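PDB 3GCF: terminal oxygenase component of carbazole 1,9a-dioxygenase from Nocardioides aromaticivorans, which probably dihydroxylates carbazole at its angular position with molecular oxygen, passing electrons from a Rieske [2Fe-2S] cluster to a mononuclear non-heme iron. Local coordinates for residues 32-36 against 148-154; 52-56 against 290-294; 214-219 against 231-237; 221-227 against 267-271. One frame throughout, in Å; residues are numbered along the deposited sequence.

Contact 1: residues 32-36 against 148-154; sequences DNHWH and PHALSED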
loop_
_atom_site.group_PDB
_atom_site.type_symbol
_atom_site.label_atom_id
_atom_site.label_comp_id
_atom_site.label_asym_id
_atom_site.label_seq_id
_atom_site.Cartn_x
_atom_site.Cartn_y
_atom_site.Cartn_z
ATOM N N ASP A 32 28.103 -5.668 -1.392
ATOM C CA ASP A 32 28.672 -5.086 -0.188
ATOM C C ASP A 32 30.169 -5.392 -0.124
ATOM O O ASP A 32 30.715 -6.061 -1.014
ATOM C CB ASP A 32 27.915 -5.554 1.065
ATOM C CG ASP A 32 27.981 -7.051 1.280
ATOM O OD1 ASP A 32 27.997 -7.810 0.291
ATOM O OD2 ASP A 32 27.993 -7.468 2.455
ATOM N N ASN A 33 30.822 -4.901 0.923
ATOM C CA ASN A 33 32.263 -5.024 1.076
ATOM C C ASN A 33 32.858 -4.087 0.026
ATOM O O ASN A 33 33.866 -4.379 -0.612
ATOM C CB ASN A 33 32.738 -6.465 0.878
ATOM C CG ASN A 33 32.516 -7.321 2.122
ATOM O OD1 ASN A 33 32.625 -6.833 3.251
ATOM N ND2 ASN A 33 32.215 -8.597 1.922
ATOM N N HIS A 34 32.184 -2.950 -0.138
ATOM C CA HIS A 34 32.569 -1.894 -1.066
ATOM C C HIS A 34 32.178 -0.565 -0.429
ATOM O O HIS A 34 31.297 -0.513 0.432
ATOM C CB HIS A 34 31.797 -2.009 -2.390
ATOM C CG HIS A 34 32.298 -3.078 -3.310
ATOM N ND1 HIS A 34 33.449 -2.939 -4.056
ATOM C CD2 HIS A 34 31.793 -4.296 -3.620
ATOM C CE1 HIS A 34 33.631 -4.026 -4.787
ATOM N NE2 HIS A 34 32.640 -4.865 -4.540
ATOM N N TRP A 35 32.839 0.504 -0.852
ATOM C CA TRP A 35 32.501 1.831 -0.371
ATOM C C TRP A 35 31.323 2.296 -1.229
ATOM O O TRP A 35 31.251 1.973 -2.420
ATOM C CB TRP A 35 33.664 2.801 -0.571
ATOM C CG TRP A 35 34.825 2.601 0.346
ATOM C CD1 TRP A 35 35.958 1.881 0.096
ATOM C CD2 TRP A 35 34.983 3.158 1.655
ATOM N NE1 TRP A 35 36.818 1.962 1.167
ATOM C CE2 TRP A 35 36.243 2.738 2.140
ATOM C CE3 TRP A 35 34.180 3.975 2.469
ATOM C CZ2 TRP A 35 36.722 3.107 3.405
ATOM C CZ3 TRP A 35 34.658 4.343 3.728
ATOM C CH2 TRP A 35 35.919 3.908 4.181
ATOM N N HIS A 36 30.406 3.043 -0.622
ATOM C CA HIS A 36 29.239 3.581 -1.323
ATOM C C HIS A 36 28.968 4.980 -0.780
ATOM O O HIS A 36 29.127 5.223 0.411
ATOM C CB HIS A 36 27.996 2.717 -1.067
ATOM C CG HIS A 36 28.017 1.389 -1.756
ATOM N ND1 HIS A 36 27.793 1.248 -3.108
ATOM C CD2 HIS A 36 28.219 0.138 -1.275
ATOM C CE1 HIS A 36 27.855 -0.033 -3.431
ATOM N NE2 HIS A 36 28.113 -0.728 -2.337
ATOM N N PRO A 148 37.715 -2.425 5.682
ATOM C CA PRO A 148 37.713 -1.606 4.472
ATOM C C PRO A 148 39.034 -1.593 3.718
ATOM O O PRO A 148 40.108 -1.661 4.315
ATOM C CB PRO A 148 37.330 -0.226 4.998
ATOM C CG PRO A 148 37.920 -0.219 6.380
ATOM C CD PRO A 148 37.570 -1.594 6.892
ATOM N N HIS A 149 38.942 -1.529 2.394
ATOM C CA HIS A 149 40.118 -1.453 1.541
ATOM C C HIS A 149 40.155 0.001 1.071
ATOM O O HIS A 149 39.301 0.798 1.458
ATOM C CB HIS A 149 39.993 -2.401 0.345
ATOM C CG HIS A 149 38.667 -2.328 -0.349
ATOM N ND1 HIS A 149 37.656 -3.236 -0.118
ATOM C CD2 HIS A 149 38.169 -1.426 -1.228
ATOM C CE1 HIS A 149 36.592 -2.896 -0.823
ATOM N NE2 HIS A 149 36.877 -1.800 -1.505
ATOM N N ALA A 150 41.134 0.346 0.242
ATOM C CA ALA A 150 41.275 1.710 -0.251
ATOM C C ALA A 150 40.041 2.183 -1.010
ATOM O O ALA A 150 39.520 1.472 -1.868
ATOM C CB ALA A 150 42.505 1.815 -1.147
ATOM N N LEU A 151 39.591 3.394 -0.689
ATOM C CA LEU A 151 38.425 3.993 -1.328
ATOM C C LEU A 151 38.576 4.039 -2.850
ATOM O O LEU A 151 37.612 3.809 -3.583
ATOM C CB LEU A 151 38.212 5.422 -0.797
ATOM C CG LEU A 151 37.108 6.259 -1.455
ATOM C CD1 LEU A 151 35.771 5.575 -1.253
ATOM C CD2 LEU A 151 37.084 7.668 -0.865
ATOM N N SER A 152 39.788 4.336 -3.312
ATOM C CA SER A 152 40.087 4.443 -4.740
ATOM C C SER A 152 39.754 3.189 -5.527
ATOM O O SER A 152 39.601 3.237 -6.745
ATOM C CB SER A 152 41.565 4.777 -4.946
ATOM O OG SER A 152 42.390 3.715 -4.502
ATOM N N GLU A 153 39.652 2.065 -4.834
ATOM C CA GLU A 153 39.342 0.809 -5.494
ATOM C C GLU A 153 37.877 0.694 -5.910
ATOM O O GLU A 153 37.529 -0.163 -6.727
ATOM C CB GLU A 153 39.725 -0.361 -4.576
ATOM C CG GLU A 153 41.224 -0.642 -4.542
ATOM C CD GLU A 153 41.605 -1.731 -3.555
ATOM O OE1 GLU A 153 40.869 -2.733 -3.441
ATOM O OE2 GLU A 153 42.654 -1.591 -2.896
ATOM N N ASP A 154 37.026 1.558 -5.355
ATOM C CA ASP A 154 35.598 1.536 -5.662
ATOM C C ASP A 154 35.118 2.785 -6.385
ATOM O O ASP A 154 33.930 3.119 -6.345
ATOM C CB ASP A 154 34.779 1.354 -4.379
ATOM C CG ASP A 154 35.018 0.011 -3.722
ATOM O OD1 ASP A 154 35.221 -0.981 -4.455
ATOM O OD2 ASP A 154 34.989 -0.056 -2.474
HETATM O O HOH W 1 31.245 3.438 -4.837
#

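Contact 2: residues 52-56 against 290-294; sequences VTMLG and YVPIS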
loop_
_atom_site.group_PDB
_atom_site.type_symbol
_atom_site.label_atom_id
_atom_site.label_comp_id
_atom_site.label_asym_id
_atom_site.label_seq_id
_atom_site.Cartn_x
_atom_site.Cartn_y
_atom_site.Cartn_z
ATOM N N VAL A 52 20.208 7.902 6.514
ATOM C CA VAL A 52 20.256 7.298 5.193
ATOM C C VAL A 52 20.025 5.794 5.304
ATOM O O VAL A 52 20.193 5.203 6.372
ATOM C CB VAL A 52 21.627 7.539 4.487
ATOM C CG1 VAL A 52 21.920 9.030 4.397
ATOM C CG2 VAL A 52 22.738 6.811 5.232
ATOM N N THR A 53 19.619 5.187 4.196
ATOM C CA THR A 53 19.392 3.753 4.146
ATOM C C THR A 53 20.259 3.263 3.004
ATOM O O THR A 53 20.113 3.713 1.866
ATOM C CB THR A 53 17.909 3.416 3.865
ATOM O OG1 THR A 53 17.096 3.951 4.913
ATOM C CG2 THR A 53 17.700 1.907 3.813
ATOM N N MET A 54 21.172 2.350 3.310
ATOM C CA MET A 54 22.075 1.833 2.297
ATOM C C MET A 54 22.088 0.317 2.301
ATOM O O MET A 54 22.320 -0.303 3.337
ATOM C CB MET A 54 23.490 2.356 2.552
ATOM C CG MET A 54 23.602 3.873 2.518
ATOM S SD MET A 54 25.207 4.465 3.094
ATOM C CE MET A 54 26.279 3.872 1.766
ATOM N N LEU A 55 21.835 -0.270 1.135
ATOM C CA LEU A 55 21.825 -1.715 0.995
ATOM C C LEU A 55 21.011 -2.382 2.102
ATOM O O LEU A 55 21.448 -3.366 2.701
ATOM C CB LEU A 55 23.264 -2.250 0.991
ATOM C CG LEU A 55 24.123 -1.916 -0.239
ATOM C CD1 LEU A 55 24.567 -0.461 -0.211
ATOM C CD2 LEU A 55 25.337 -2.825 -0.263
ATOM N N GLY A 56 19.828 -1.833 2.364
ATOM C CA GLY A 56 18.943 -2.374 3.383
ATOM C C GLY A 56 19.233 -1.937 4.812
ATOM O O GLY A 56 18.426 -2.175 5.707
ATOM N N TYR A 290 24.482 4.528 -7.961
ATOM C CA TYR A 290 23.129 4.008 -7.830
ATOM C C TYR A 290 23.117 3.080 -6.623
ATOM O O TYR A 290 23.023 1.867 -6.756
ATOM C CB TYR A 290 22.743 3.251 -9.109
ATOM C CG TYR A 290 23.192 3.940 -10.394
ATOM C CD1 TYR A 290 24.493 3.790 -10.868
ATOM C CD2 TYR A 290 22.314 4.742 -11.130
ATOM C CE1 TYR A 290 24.917 4.418 -12.046
ATOM C CE2 TYR A 290 22.724 5.378 -12.309
ATOM C CZ TYR A 290 24.031 5.207 -12.762
ATOM O OH TYR A 290 24.447 5.807 -13.935
ATOM N N VAL A 291 23.216 3.673 -5.440
ATOM C CA VAL A 291 23.268 2.916 -4.199
ATOM C C VAL A 291 21.923 2.327 -3.809
ATOM O O VAL A 291 20.939 3.043 -3.650
ATOM C CB VAL A 291 23.796 3.800 -3.049
ATOM C CG1 VAL A 291 24.125 2.940 -1.826
ATOM C CG2 VAL A 291 25.033 4.565 -3.516
ATOM N N PRO A 292 21.863 1.001 -3.652
ATOM C CA PRO A 292 20.604 0.355 -3.278
ATOM C C PRO A 292 20.083 0.882 -1.938
ATOM O O PRO A 292 20.855 1.095 -1.004
ATOM C CB PRO A 292 20.982 -1.129 -3.186
ATOM C CG PRO A 292 22.206 -1.244 -4.044
ATOM C CD PRO A 292 22.955 0.017 -3.736
ATOM N N ILE A 293 18.778 1.117 -1.866
ATOM C CA ILE A 293 18.145 1.564 -0.634
ATOM C C ILE A 293 17.462 0.303 -0.122
ATOM O O ILE A 293 17.681 -0.128 1.009
ATOM C CB ILE A 293 17.101 2.659 -0.897
ATOM C CG1 ILE A 293 17.813 3.965 -1.270
ATOM C CG2 ILE A 293 16.217 2.851 0.334
ATOM C CD1 ILE A 293 16.889 5.067 -1.740
ATOM N N SER A 294 16.654 -0.295 -0.988
ATOM C CA SER A 294 15.948 -1.530 -0.685
ATOM C C SER A 294 16.034 -2.382 -1.947
ATOM O O SER A 294 16.824 -2.094 -2.846
ATOM C CB SER A 294 14.484 -1.250 -0.343
ATOM O OG SER A 294 13.797 -0.715 -1.461
HETATM O O HOH W 2 21.295 4.264 -0.592
#

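Contact 3: residues 214-219 against 231-237; sequences DRDAMQ and DRLSENY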
loop_
_atom_site.group_PDB
_atom_site.type_symbol
_atom_site.label_atom_id
_atom_site.label_comp_id
_atom_site.label_asym_id
_atom_site.label_seq_id
_atom_site.Cartn_x
_atom_site.Cartn_y
_atom_site.Cartn_z
ATOM N N ASP A 214 33.246 -1.648 -34.109
ATOM C CA ASP A 214 34.276 -2.671 -34.223
ATOM C C ASP A 214 34.440 -3.443 -32.917
ATOM O O ASP A 214 33.770 -3.159 -31.924
ATOM C CB ASP A 214 35.613 -2.036 -34.627
ATOM C CG ASP A 214 36.099 -1.016 -33.618
ATOM O OD1 ASP A 214 36.353 -1.404 -32.461
ATOM O OD2 ASP A 214 36.227 0.173 -33.975
ATOM N N ARG A 215 35.357 -4.404 -32.934
ATOM C CA ARG A 215 35.630 -5.272 -31.794
ATOM C C ARG A 215 36.303 -4.600 -30.591
ATOM O O ARG A 215 36.304 -5.159 -29.499
ATOM C CB ARG A 215 36.485 -6.452 -32.267
ATOM C CG ARG A 215 36.419 -7.686 -31.390
ATOM C CD ARG A 215 37.259 -8.818 -31.984
ATOM N NE ARG A 215 36.872 -9.138 -33.359
ATOM C CZ ARG A 215 35.687 -9.630 -33.716
ATOM N NH1 ARG A 215 34.755 -9.866 -32.799
ATOM N NH2 ARG A 215 35.433 -9.884 -34.995
ATOM N N ASP A 216 36.883 -3.419 -30.782
ATOM C CA ASP A 216 37.541 -2.716 -29.681
ATOM C C ASP A 216 36.656 -1.619 -29.097
ATOM O O ASP A 216 37.129 -0.755 -28.349
ATOM C CB ASP A 216 38.856 -2.081 -30.145
ATOM C CG ASP A 216 39.865 -3.104 -30.606
ATOM O OD1 ASP A 216 40.024 -4.136 -29.923
ATOM O OD2 ASP A 216 40.510 -2.870 -31.648
ATOM N N ALA A 217 35.375 -1.646 -29.447
ATOM C CA ALA A 217 34.440 -0.646 -28.961
ATOM C C ALA A 217 34.363 -0.661 -27.434
ATOM O O ALA A 217 34.264 0.392 -26.803
ATOM C CB ALA A 217 33.048 -0.888 -29.567
ATOM N N MET A 218 34.426 -1.855 -26.851
ATOM C CA MET A 218 34.339 -2.018 -25.401
ATOM C C MET A 218 35.585 -2.672 -24.813
ATOM O O MET A 218 36.075 -3.677 -25.331
ATOM C CB MET A 218 33.117 -2.873 -25.051
ATOM C CG MET A 218 31.800 -2.348 -25.610
ATOM S SD MET A 218 30.555 -3.658 -25.745
ATOM C CE MET A 218 29.776 -3.247 -27.265
ATOM N N GLN A 219 36.095 -2.103 -23.728
ATOM C CA GLN A 219 37.272 -2.662 -23.085
ATOM C C GLN A 219 37.001 -2.968 -21.618
ATOM O O GLN A 219 36.484 -2.132 -20.879
ATOM C CB GLN A 219 38.461 -1.708 -23.198
ATOM C CG GLN A 219 39.785 -2.398 -22.880
ATOM C CD GLN A 219 40.986 -1.510 -23.106
ATOM O OE1 GLN A 219 41.104 -0.861 -24.145
ATOM N NE2 GLN A 219 41.894 -1.487 -22.138
ATOM N N ASP A 231 33.407 2.159 -22.793
ATOM C CA ASP A 231 32.904 2.264 -24.162
ATOM C C ASP A 231 33.649 3.424 -24.832
ATOM O O ASP A 231 33.562 4.565 -24.382
ATOM C CB ASP A 231 31.398 2.576 -24.189
ATOM C CG ASP A 231 30.536 1.420 -23.717
ATOM O OD1 ASP A 231 31.061 0.305 -23.500
ATOM O OD2 ASP A 231 29.312 1.635 -23.570
ATOM N N ARG A 232 34.387 3.136 -25.898
ATOM C CA ARG A 232 35.125 4.180 -26.608
ATOM C C ARG A 232 34.221 4.794 -27.675
ATOM O O ARG A 232 34.428 4.602 -28.874
ATOM C CB ARG A 232 36.382 3.585 -27.249
ATOM C CG ARG A 232 37.398 3.080 -26.240
ATOM C CD ARG A 232 38.770 2.913 -26.879
ATOM N NE ARG A 232 39.833 3.255 -25.937
ATOM C CZ ARG A 232 40.344 2.413 -25.049
ATOM N NH1 ARG A 232 39.892 1.167 -24.989
ATOM N NH2 ARG A 232 41.288 2.821 -24.208
ATOM N N LEU A 233 33.223 5.545 -27.223
ATOM C CA LEU A 233 32.243 6.156 -28.114
ATOM C C LEU A 233 32.788 7.006 -29.264
ATOM O O LEU A 233 32.322 6.883 -30.396
ATOM C CB LEU A 233 31.247 6.989 -27.295
ATOM C CG LEU A 233 30.473 6.262 -26.180
ATOM C CD1 LEU A 233 29.518 7.239 -25.516
ATOM C CD2 LEU A 233 29.705 5.074 -26.746
ATOM N N SER A 234 33.769 7.855 -28.982
ATOM C CA SER A 234 34.326 8.739 -30.004
ATOM C C SER A 234 35.280 8.087 -30.995
ATOM O O SER A 234 35.578 8.671 -32.039
ATOM C CB SER A 234 35.052 9.908 -29.346
ATOM O OG SER A 234 36.151 9.431 -28.590
ATOM N N GLU A 235 35.767 6.896 -30.687
ATOM C CA GLU A 235 36.703 6.254 -31.594
ATOM C C GLU A 235 36.231 4.933 -32.175
ATOM O O GLU A 235 36.582 4.596 -33.300
ATOM C CB GLU A 235 38.038 6.015 -30.892
ATOM C CG GLU A 235 38.710 7.263 -30.384
ATOM C CD GLU A 235 39.947 6.943 -29.580
ATOM O OE1 GLU A 235 39.824 6.222 -28.561
ATOM O OE2 GLU A 235 41.041 7.408 -29.969
ATOM N N ASN A 236 35.437 4.181 -31.423
ATOM C CA ASN A 236 35.015 2.887 -31.920
ATOM C C ASN A 236 33.525 2.652 -32.036
ATOM O O ASN A 236 33.075 1.510 -32.061
ATOM C CB ASN A 236 35.671 1.797 -31.077
ATOM C CG ASN A 236 37.187 1.957 -31.014
ATOM O OD1 ASN A 236 37.713 2.721 -30.202
ATOM N ND2 ASN A 236 37.890 1.261 -31.898
ATOM N N TYR A 237 32.765 3.737 -32.119
ATOM C CA TYR A 237 31.320 3.653 -32.263
ATOM C C TYR A 237 30.854 4.520 -33.422
ATOM O O TYR A 237 31.561 5.417 -33.880
ATOM C CB TYR A 237 30.598 4.141 -30.999
ATOM C CG TYR A 237 30.435 3.121 -29.897
ATOM C CD1 TYR A 237 31.520 2.715 -29.122
ATOM C CD2 TYR A 237 29.175 2.604 -29.590
ATOM C CE1 TYR A 237 31.348 1.821 -28.055
ATOM C CE2 TYR A 237 28.994 1.716 -28.532
ATOM C CZ TYR A 237 30.081 1.332 -27.766
ATOM O OH TYR A 237 29.890 0.488 -26.691
#

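Contact 4: residues 221-227 against 267-271; sequences YDENWPK and SVWLP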
loop_
_atom_site.group_PDB
_atom_site.type_symbol
_atom_site.label_atom_id
_atom_site.label_comp_id
_atom_site.label_asym_id
_atom_site.label_seq_id
_atom_site.Cartn_x
_atom_site.Cartn_y
_atom_site.Cartn_z
ATOM N N TYR A 221 38.366 -3.704 -17.925
ATOM C CA TYR A 221 39.515 -3.478 -17.059
ATOM C C TYR A 221 39.326 -4.386 -15.861
ATOM O O TYR A 221 38.514 -4.104 -14.980
ATOM C CB TYR A 221 39.567 -2.017 -16.613
ATOM C CG TYR A 221 40.010 -1.079 -17.709
ATOM C CD1 TYR A 221 41.351 -0.990 -18.072
ATOM C CD2 TYR A 221 39.083 -0.323 -18.426
ATOM C CE1 TYR A 221 41.764 -0.176 -19.124
ATOM C CE2 TYR A 221 39.484 0.495 -19.484
ATOM C CZ TYR A 221 40.827 0.560 -19.826
ATOM O OH TYR A 221 41.239 1.357 -20.868
ATOM N N ASP A 222 40.068 -5.486 -15.839
ATOM C CA ASP A 222 39.951 -6.452 -14.758
ATOM C C ASP A 222 41.313 -6.853 -14.197
ATOM O O ASP A 222 41.542 -8.007 -13.845
ATOM C CB ASP A 222 39.189 -7.673 -15.276
ATOM C CG ASP A 222 38.945 -8.712 -14.207
ATOM O OD1 ASP A 222 38.868 -8.340 -13.016
ATOM O OD2 ASP A 222 38.814 -9.901 -14.566
ATOM N N GLU A 223 42.214 -5.883 -14.120
ATOM C CA GLU A 223 43.554 -6.112 -13.592
ATOM C C GLU A 223 43.713 -5.219 -12.369
ATOM O O GLU A 223 43.966 -4.023 -12.498
ATOM C CB GLU A 223 44.603 -5.745 -14.644
ATOM C CG GLU A 223 46.020 -6.147 -14.274
ATOM C CD GLU A 223 47.042 -5.714 -15.310
ATOM O OE1 GLU A 223 47.267 -4.489 -15.460
ATOM O OE2 GLU A 223 47.618 -6.603 -15.981
ATOM N N ASN A 224 43.571 -5.798 -11.181
ATOM C CA ASN A 224 43.666 -5.021 -9.946
ATOM C C ASN A 224 42.401 -4.170 -9.868
ATOM O O ASN A 224 41.384 -4.515 -10.476
ATOM C CB ASN A 224 44.907 -4.116 -9.960
ATOM C CG ASN A 224 46.208 -4.895 -9.828
ATOM O OD1 ASN A 224 47.272 -4.406 -10.208
ATOM N ND2 ASN A 224 46.130 -6.104 -9.276
ATOM N N TRP A 225 42.456 -3.068 -9.128
ATOM C CA TRP A 225 41.301 -2.188 -8.995
ATOM C C TRP A 225 41.667 -0.756 -9.364
ATOM O O TRP A 225 42.821 -0.355 -9.251
ATOM C CB TRP A 225 40.758 -2.226 -7.564
ATOM C CG TRP A 225 40.309 -3.583 -7.110
ATOM C CD1 TRP A 225 41.066 -4.534 -6.482
ATOM C CD2 TRP A 225 38.995 -4.141 -7.243
ATOM N NE1 TRP A 225 40.303 -5.649 -6.216
ATOM C CE2 TRP A 225 39.029 -5.435 -6.672
ATOM C CE3 TRP A 225 37.794 -3.677 -7.792
ATOM C CZ2 TRP A 225 37.904 -6.267 -6.633
ATOM C CZ3 TRP A 225 36.676 -4.507 -7.755
ATOM C CH2 TRP A 225 36.741 -5.788 -7.177
ATOM N N PRO A 226 40.680 0.043 -9.803
ATOM C CA PRO A 226 39.264 -0.318 -9.965
ATOM C C PRO A 226 38.990 -1.183 -11.193
ATOM O O PRO A 226 39.787 -1.219 -12.125
ATOM C CB PRO A 226 38.579 1.043 -10.058
ATOM C CG PRO A 226 39.604 1.866 -10.781
ATOM C CD PRO A 226 40.888 1.476 -10.081
ATOM N N LYS A 227 37.856 -1.876 -11.191
ATOM C CA LYS A 227 37.492 -2.725 -12.316
ATOM C C LYS A 227 36.232 -2.180 -12.973
ATOM O O LYS A 227 35.324 -1.695 -12.287
ATOM C CB LYS A 227 37.240 -4.159 -11.851
ATOM C CG LYS A 227 38.421 -4.832 -11.163
ATOM C CD LYS A 227 38.032 -6.233 -10.690
ATOM C CE LYS A 227 39.157 -6.901 -9.901
ATOM N NZ LYS A 227 40.409 -7.069 -10.705
ATOM N N SER A 267 31.814 4.911 -19.096
ATOM C CA SER A 267 32.267 3.699 -18.441
ATOM C C SER A 267 31.601 3.473 -17.097
ATOM O O SER A 267 31.129 4.410 -16.452
ATOM C CB SER A 267 33.789 3.755 -18.252
ATOM O OG SER A 267 34.169 4.906 -17.514
ATOM N N VAL A 268 31.569 2.216 -16.680
ATOM C CA VAL A 268 30.986 1.862 -15.398
ATOM C C VAL A 268 32.016 1.031 -14.639
ATOM O O VAL A 268 32.693 0.183 -15.223
ATOM C CB VAL A 268 29.666 1.066 -15.579
ATOM C CG1 VAL A 268 29.935 -0.241 -16.306
ATOM C CG2 VAL A 268 29.024 0.815 -14.223
ATOM N N TRP A 269 32.137 1.288 -13.340
ATOM C CA TRP A 269 33.101 0.586 -12.506
ATOM C C TRP A 269 32.450 0.021 -11.248
ATOM O O TRP A 269 31.494 0.597 -10.719
ATOM C CB TRP A 269 34.232 1.543 -12.119
ATOM C CG TRP A 269 34.807 2.260 -13.308
ATOM C CD1 TRP A 269 34.232 3.282 -14.003
ATOM C CD2 TRP A 269 36.019 1.940 -13.998
ATOM N NE1 TRP A 269 35.003 3.615 -15.089
ATOM C CE2 TRP A 269 36.107 2.805 -15.111
ATOM C CE3 TRP A 269 37.040 0.999 -13.788
ATOM C CZ2 TRP A 269 37.176 2.760 -16.014
ATOM C CZ3 TRP A 269 38.101 0.952 -14.685
ATOM C CH2 TRP A 269 38.160 1.828 -15.786
ATOM N N LEU A 270 32.959 -1.113 -10.776
ATOM C CA LEU A 270 32.422 -1.727 -9.567
ATOM C C LEU A 270 32.596 -0.724 -8.428
ATOM O O LEU A 270 33.571 0.025 -8.402
ATOM C CB LEU A 270 33.166 -3.029 -9.251
ATOM C CG LEU A 270 32.751 -4.260 -10.065
ATOM C CD1 LEU A 270 33.732 -5.403 -9.835
ATOM C CD2 LEU A 270 31.342 -4.685 -9.651
ATOM N N PRO A 271 31.661 -0.701 -7.465
ATOM C CA PRO A 271 30.471 -1.550 -7.358
ATOM C C PRO A 271 29.294 -1.140 -8.242
ATOM O O PRO A 271 28.217 -1.734 -8.156
ATOM C CB PRO A 271 30.132 -1.462 -5.875
ATOM C CG PRO A 271 30.464 -0.035 -5.567
ATOM C CD PRO A 271 31.798 0.157 -6.271
HETATM O O HOH W 3 35.999 -0.891 -9.059
#

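Contact 1: residues 32-36 against 148-154
Trp35 and His34, at the start of edge strand 34-40 in the antiparallel sheet of the Rieske part, meet the loop 148-154 between strands 138-143 and 164-173. With CG anti to the carbonyl carbon (chi1 -72°), the indole is carried to this loop and gripped at its rim and on one face. Its NE1 donates an almost straight bond to His149 O (2.8 Å, 176°) lying in the ring plane, while Leu151 CD1 sits over a face, a CH-pi contact 3.9 Å from the five-membered ring centroid. The indole also turns its edge to the face of the His149 ring, their planes at 89°. Just before Trp35 in the chain, Asn33 and His34 form a G1 beta bulge opposite Ile143. Asp154 serves this strand start with both oxygens: OD1 takes His34 ND1 at 2.7 Å, and OD2 takes Trp35 N at 2.8 Å. His149 NE2 reaches the same OD2 from the opposite face of the carboxylate, at 2.7 Å. With an alanine in place of Asp154, these three donors are likely to lose their acceptor and the His149 ring to turn more freely. A water donates to Trp35 O and Asp154 O, and His34 NE2 is bonded to Arg378 N.

Contact 2: residues 52-56 against 290-294
The backbone of 52-56 meets that of 290-294 nearly at a right angle, strand axes 52-54 and 290-292 running at 87° with a closest approach of 7.2 Å. This is a junction between two antiparallel sheets, one of the Rieske part and the other of the catalytic part, made where strand 49-54 turns toward strand 57-64 and meets the chain of strand 285-292. Two consecutive amides of the turn bond to two consecutive carbonyls: Leu55 N to Pro292 O at 2.7 Å, and Gly56 N to Ile293 O at 3.1 Å. Each donor stands 43° above the plane of its carbonyl. Gly56 has positive phi, and a side chain there would run into the carbonyl oxygen of Leu55. Pro292 O also receives a CA-H...O contact from Met54, and a water lies within bonding distance of both Pro292 O and Thr53 O.

Among the side chains, Leu55 lies alongside the Pro292 ring, its CD1 3.9 Å from Pro292 CD, and the same methyl meets Val291 CG1, a branch turned across it. Met54 and Leu55 both pack on His36 of strand 34-40 as well. At the more open side Thr53 and Ile293 cross at about a right angle. With Thr53 CG2 opposite the backbone N about the first torsion, and Ile293 CG2 placed likewise, the two methyls come to 3.9 Å, and Thr53 CG2 also lies 3.5 Å from Ile293 O.

Contact 3: residues 214-219 against 231-237
The Tyr237 ring carries Leu233 CD2 over the centre of one face and meets Ala217 O at its edge, its CE1 also 3.5 Å from Ala217 CB. Two further pairs of flat groups meet across the contact. The carboxylate of Asp214 and the amide of Asn236 stand at 89° to each other, yet Asn236 ND2 donates within its own amide plane to Asp214 OD2 at 2.9 Å, on the syn side, with a weak second bond to OD1. Arg232 NH1 donates to Gln219 OE1 from above the carbonyl plane, a bond modelled doubtfully short; the extended glutamine chain, CG opposite the backbone N (chi1 -165°), carries the amide there. Met218 and Asp231 form an antiparallel non-hydrogen-bonded pair of the seven-stranded catalytic sheet, and Arg232 N binds Ala217 O at 2.9 Å. Asp214 OD1 also accepts from Asp216 N, an Asx turn within a type I turn. Replacing Asp214 by an alanine would probably strip Asn236 ND2 of its acceptor and the turn of its Asx bond. One carboxylate thus ties the turn before strand 218-221 to the short, weakly bonded helical turn about 233-236, while the presumably charged Arg232 meets a neutral amide, Gln219, on that strand.

Contact 4: residues 221-227 against 267-271
One backbone bond spans the contact: Leu270 N donates to Lys227 O at 2.9 Å, nearly in line with the carbonyl, and Trp269 CA adds a CA-H...O contact to the same oxygen. A water accepts from Lys227 N and lies within bonding distance of Leu270 O, so the two segments are also bridged by water.

Aromatic and apolar contacts fill the rest. With CG anti to the carbonyl carbon (chi1 -50°), the Trp269 indole swings its six-membered ring beside Tyr221; the two rings are inclined by only 23° yet displaced until little of one faces the other, and the nearest atoms are Tyr221 CD2 and Trp269 CH2 at 3.5 Å. Pro226, which follows a cis peptide bond, sets its CB 4.0 Å from Trp269 CE3. At the other end Leu270 CD1 touches Trp225 CZ3 at 3.7 Å.

Several polar side-chain bonds are made inside a segment. Trp269 NE1 donates to Ser267 OG. The Lys227 chain lays CE over the centre of one face of the Trp225 ring and ends in NZ, which makes a salt bridge to Asp222 OD1 (3.1 Å) and a bond to Asn224 O.

Around this site, helix 364-376 bears on Asp222, Lys227, Val268 and Leu270, with Arg376 pairing with Asp222, while the loop itself connects strand 218-221 to strand 228-231, the neighbour of strand 265-269.

Contacts 1 and 2 join the Rieske part to the catalytic part, whereas contacts 3 and 4 lie within the latter. Contacts 1 and 2, centres about 15 Å apart, share the six-stranded sheet and touch through His36, which meets Met54, Leu55 and Val291; their segments alternate along the chain. The centres of contacts 1 and 4 are about 12 Å apart, and there Pro271 and Trp225 pack against His36 and Glu153. Contact 3, about 17 Å from contact 4 between centres, alternates with it in sequence, and both are nested within the loop closed by contact 2. Contacts 2, 3 and 4 all reach the seven-stranded sheet, so a connected series runs from the interdomain seam to the sheet's far edge.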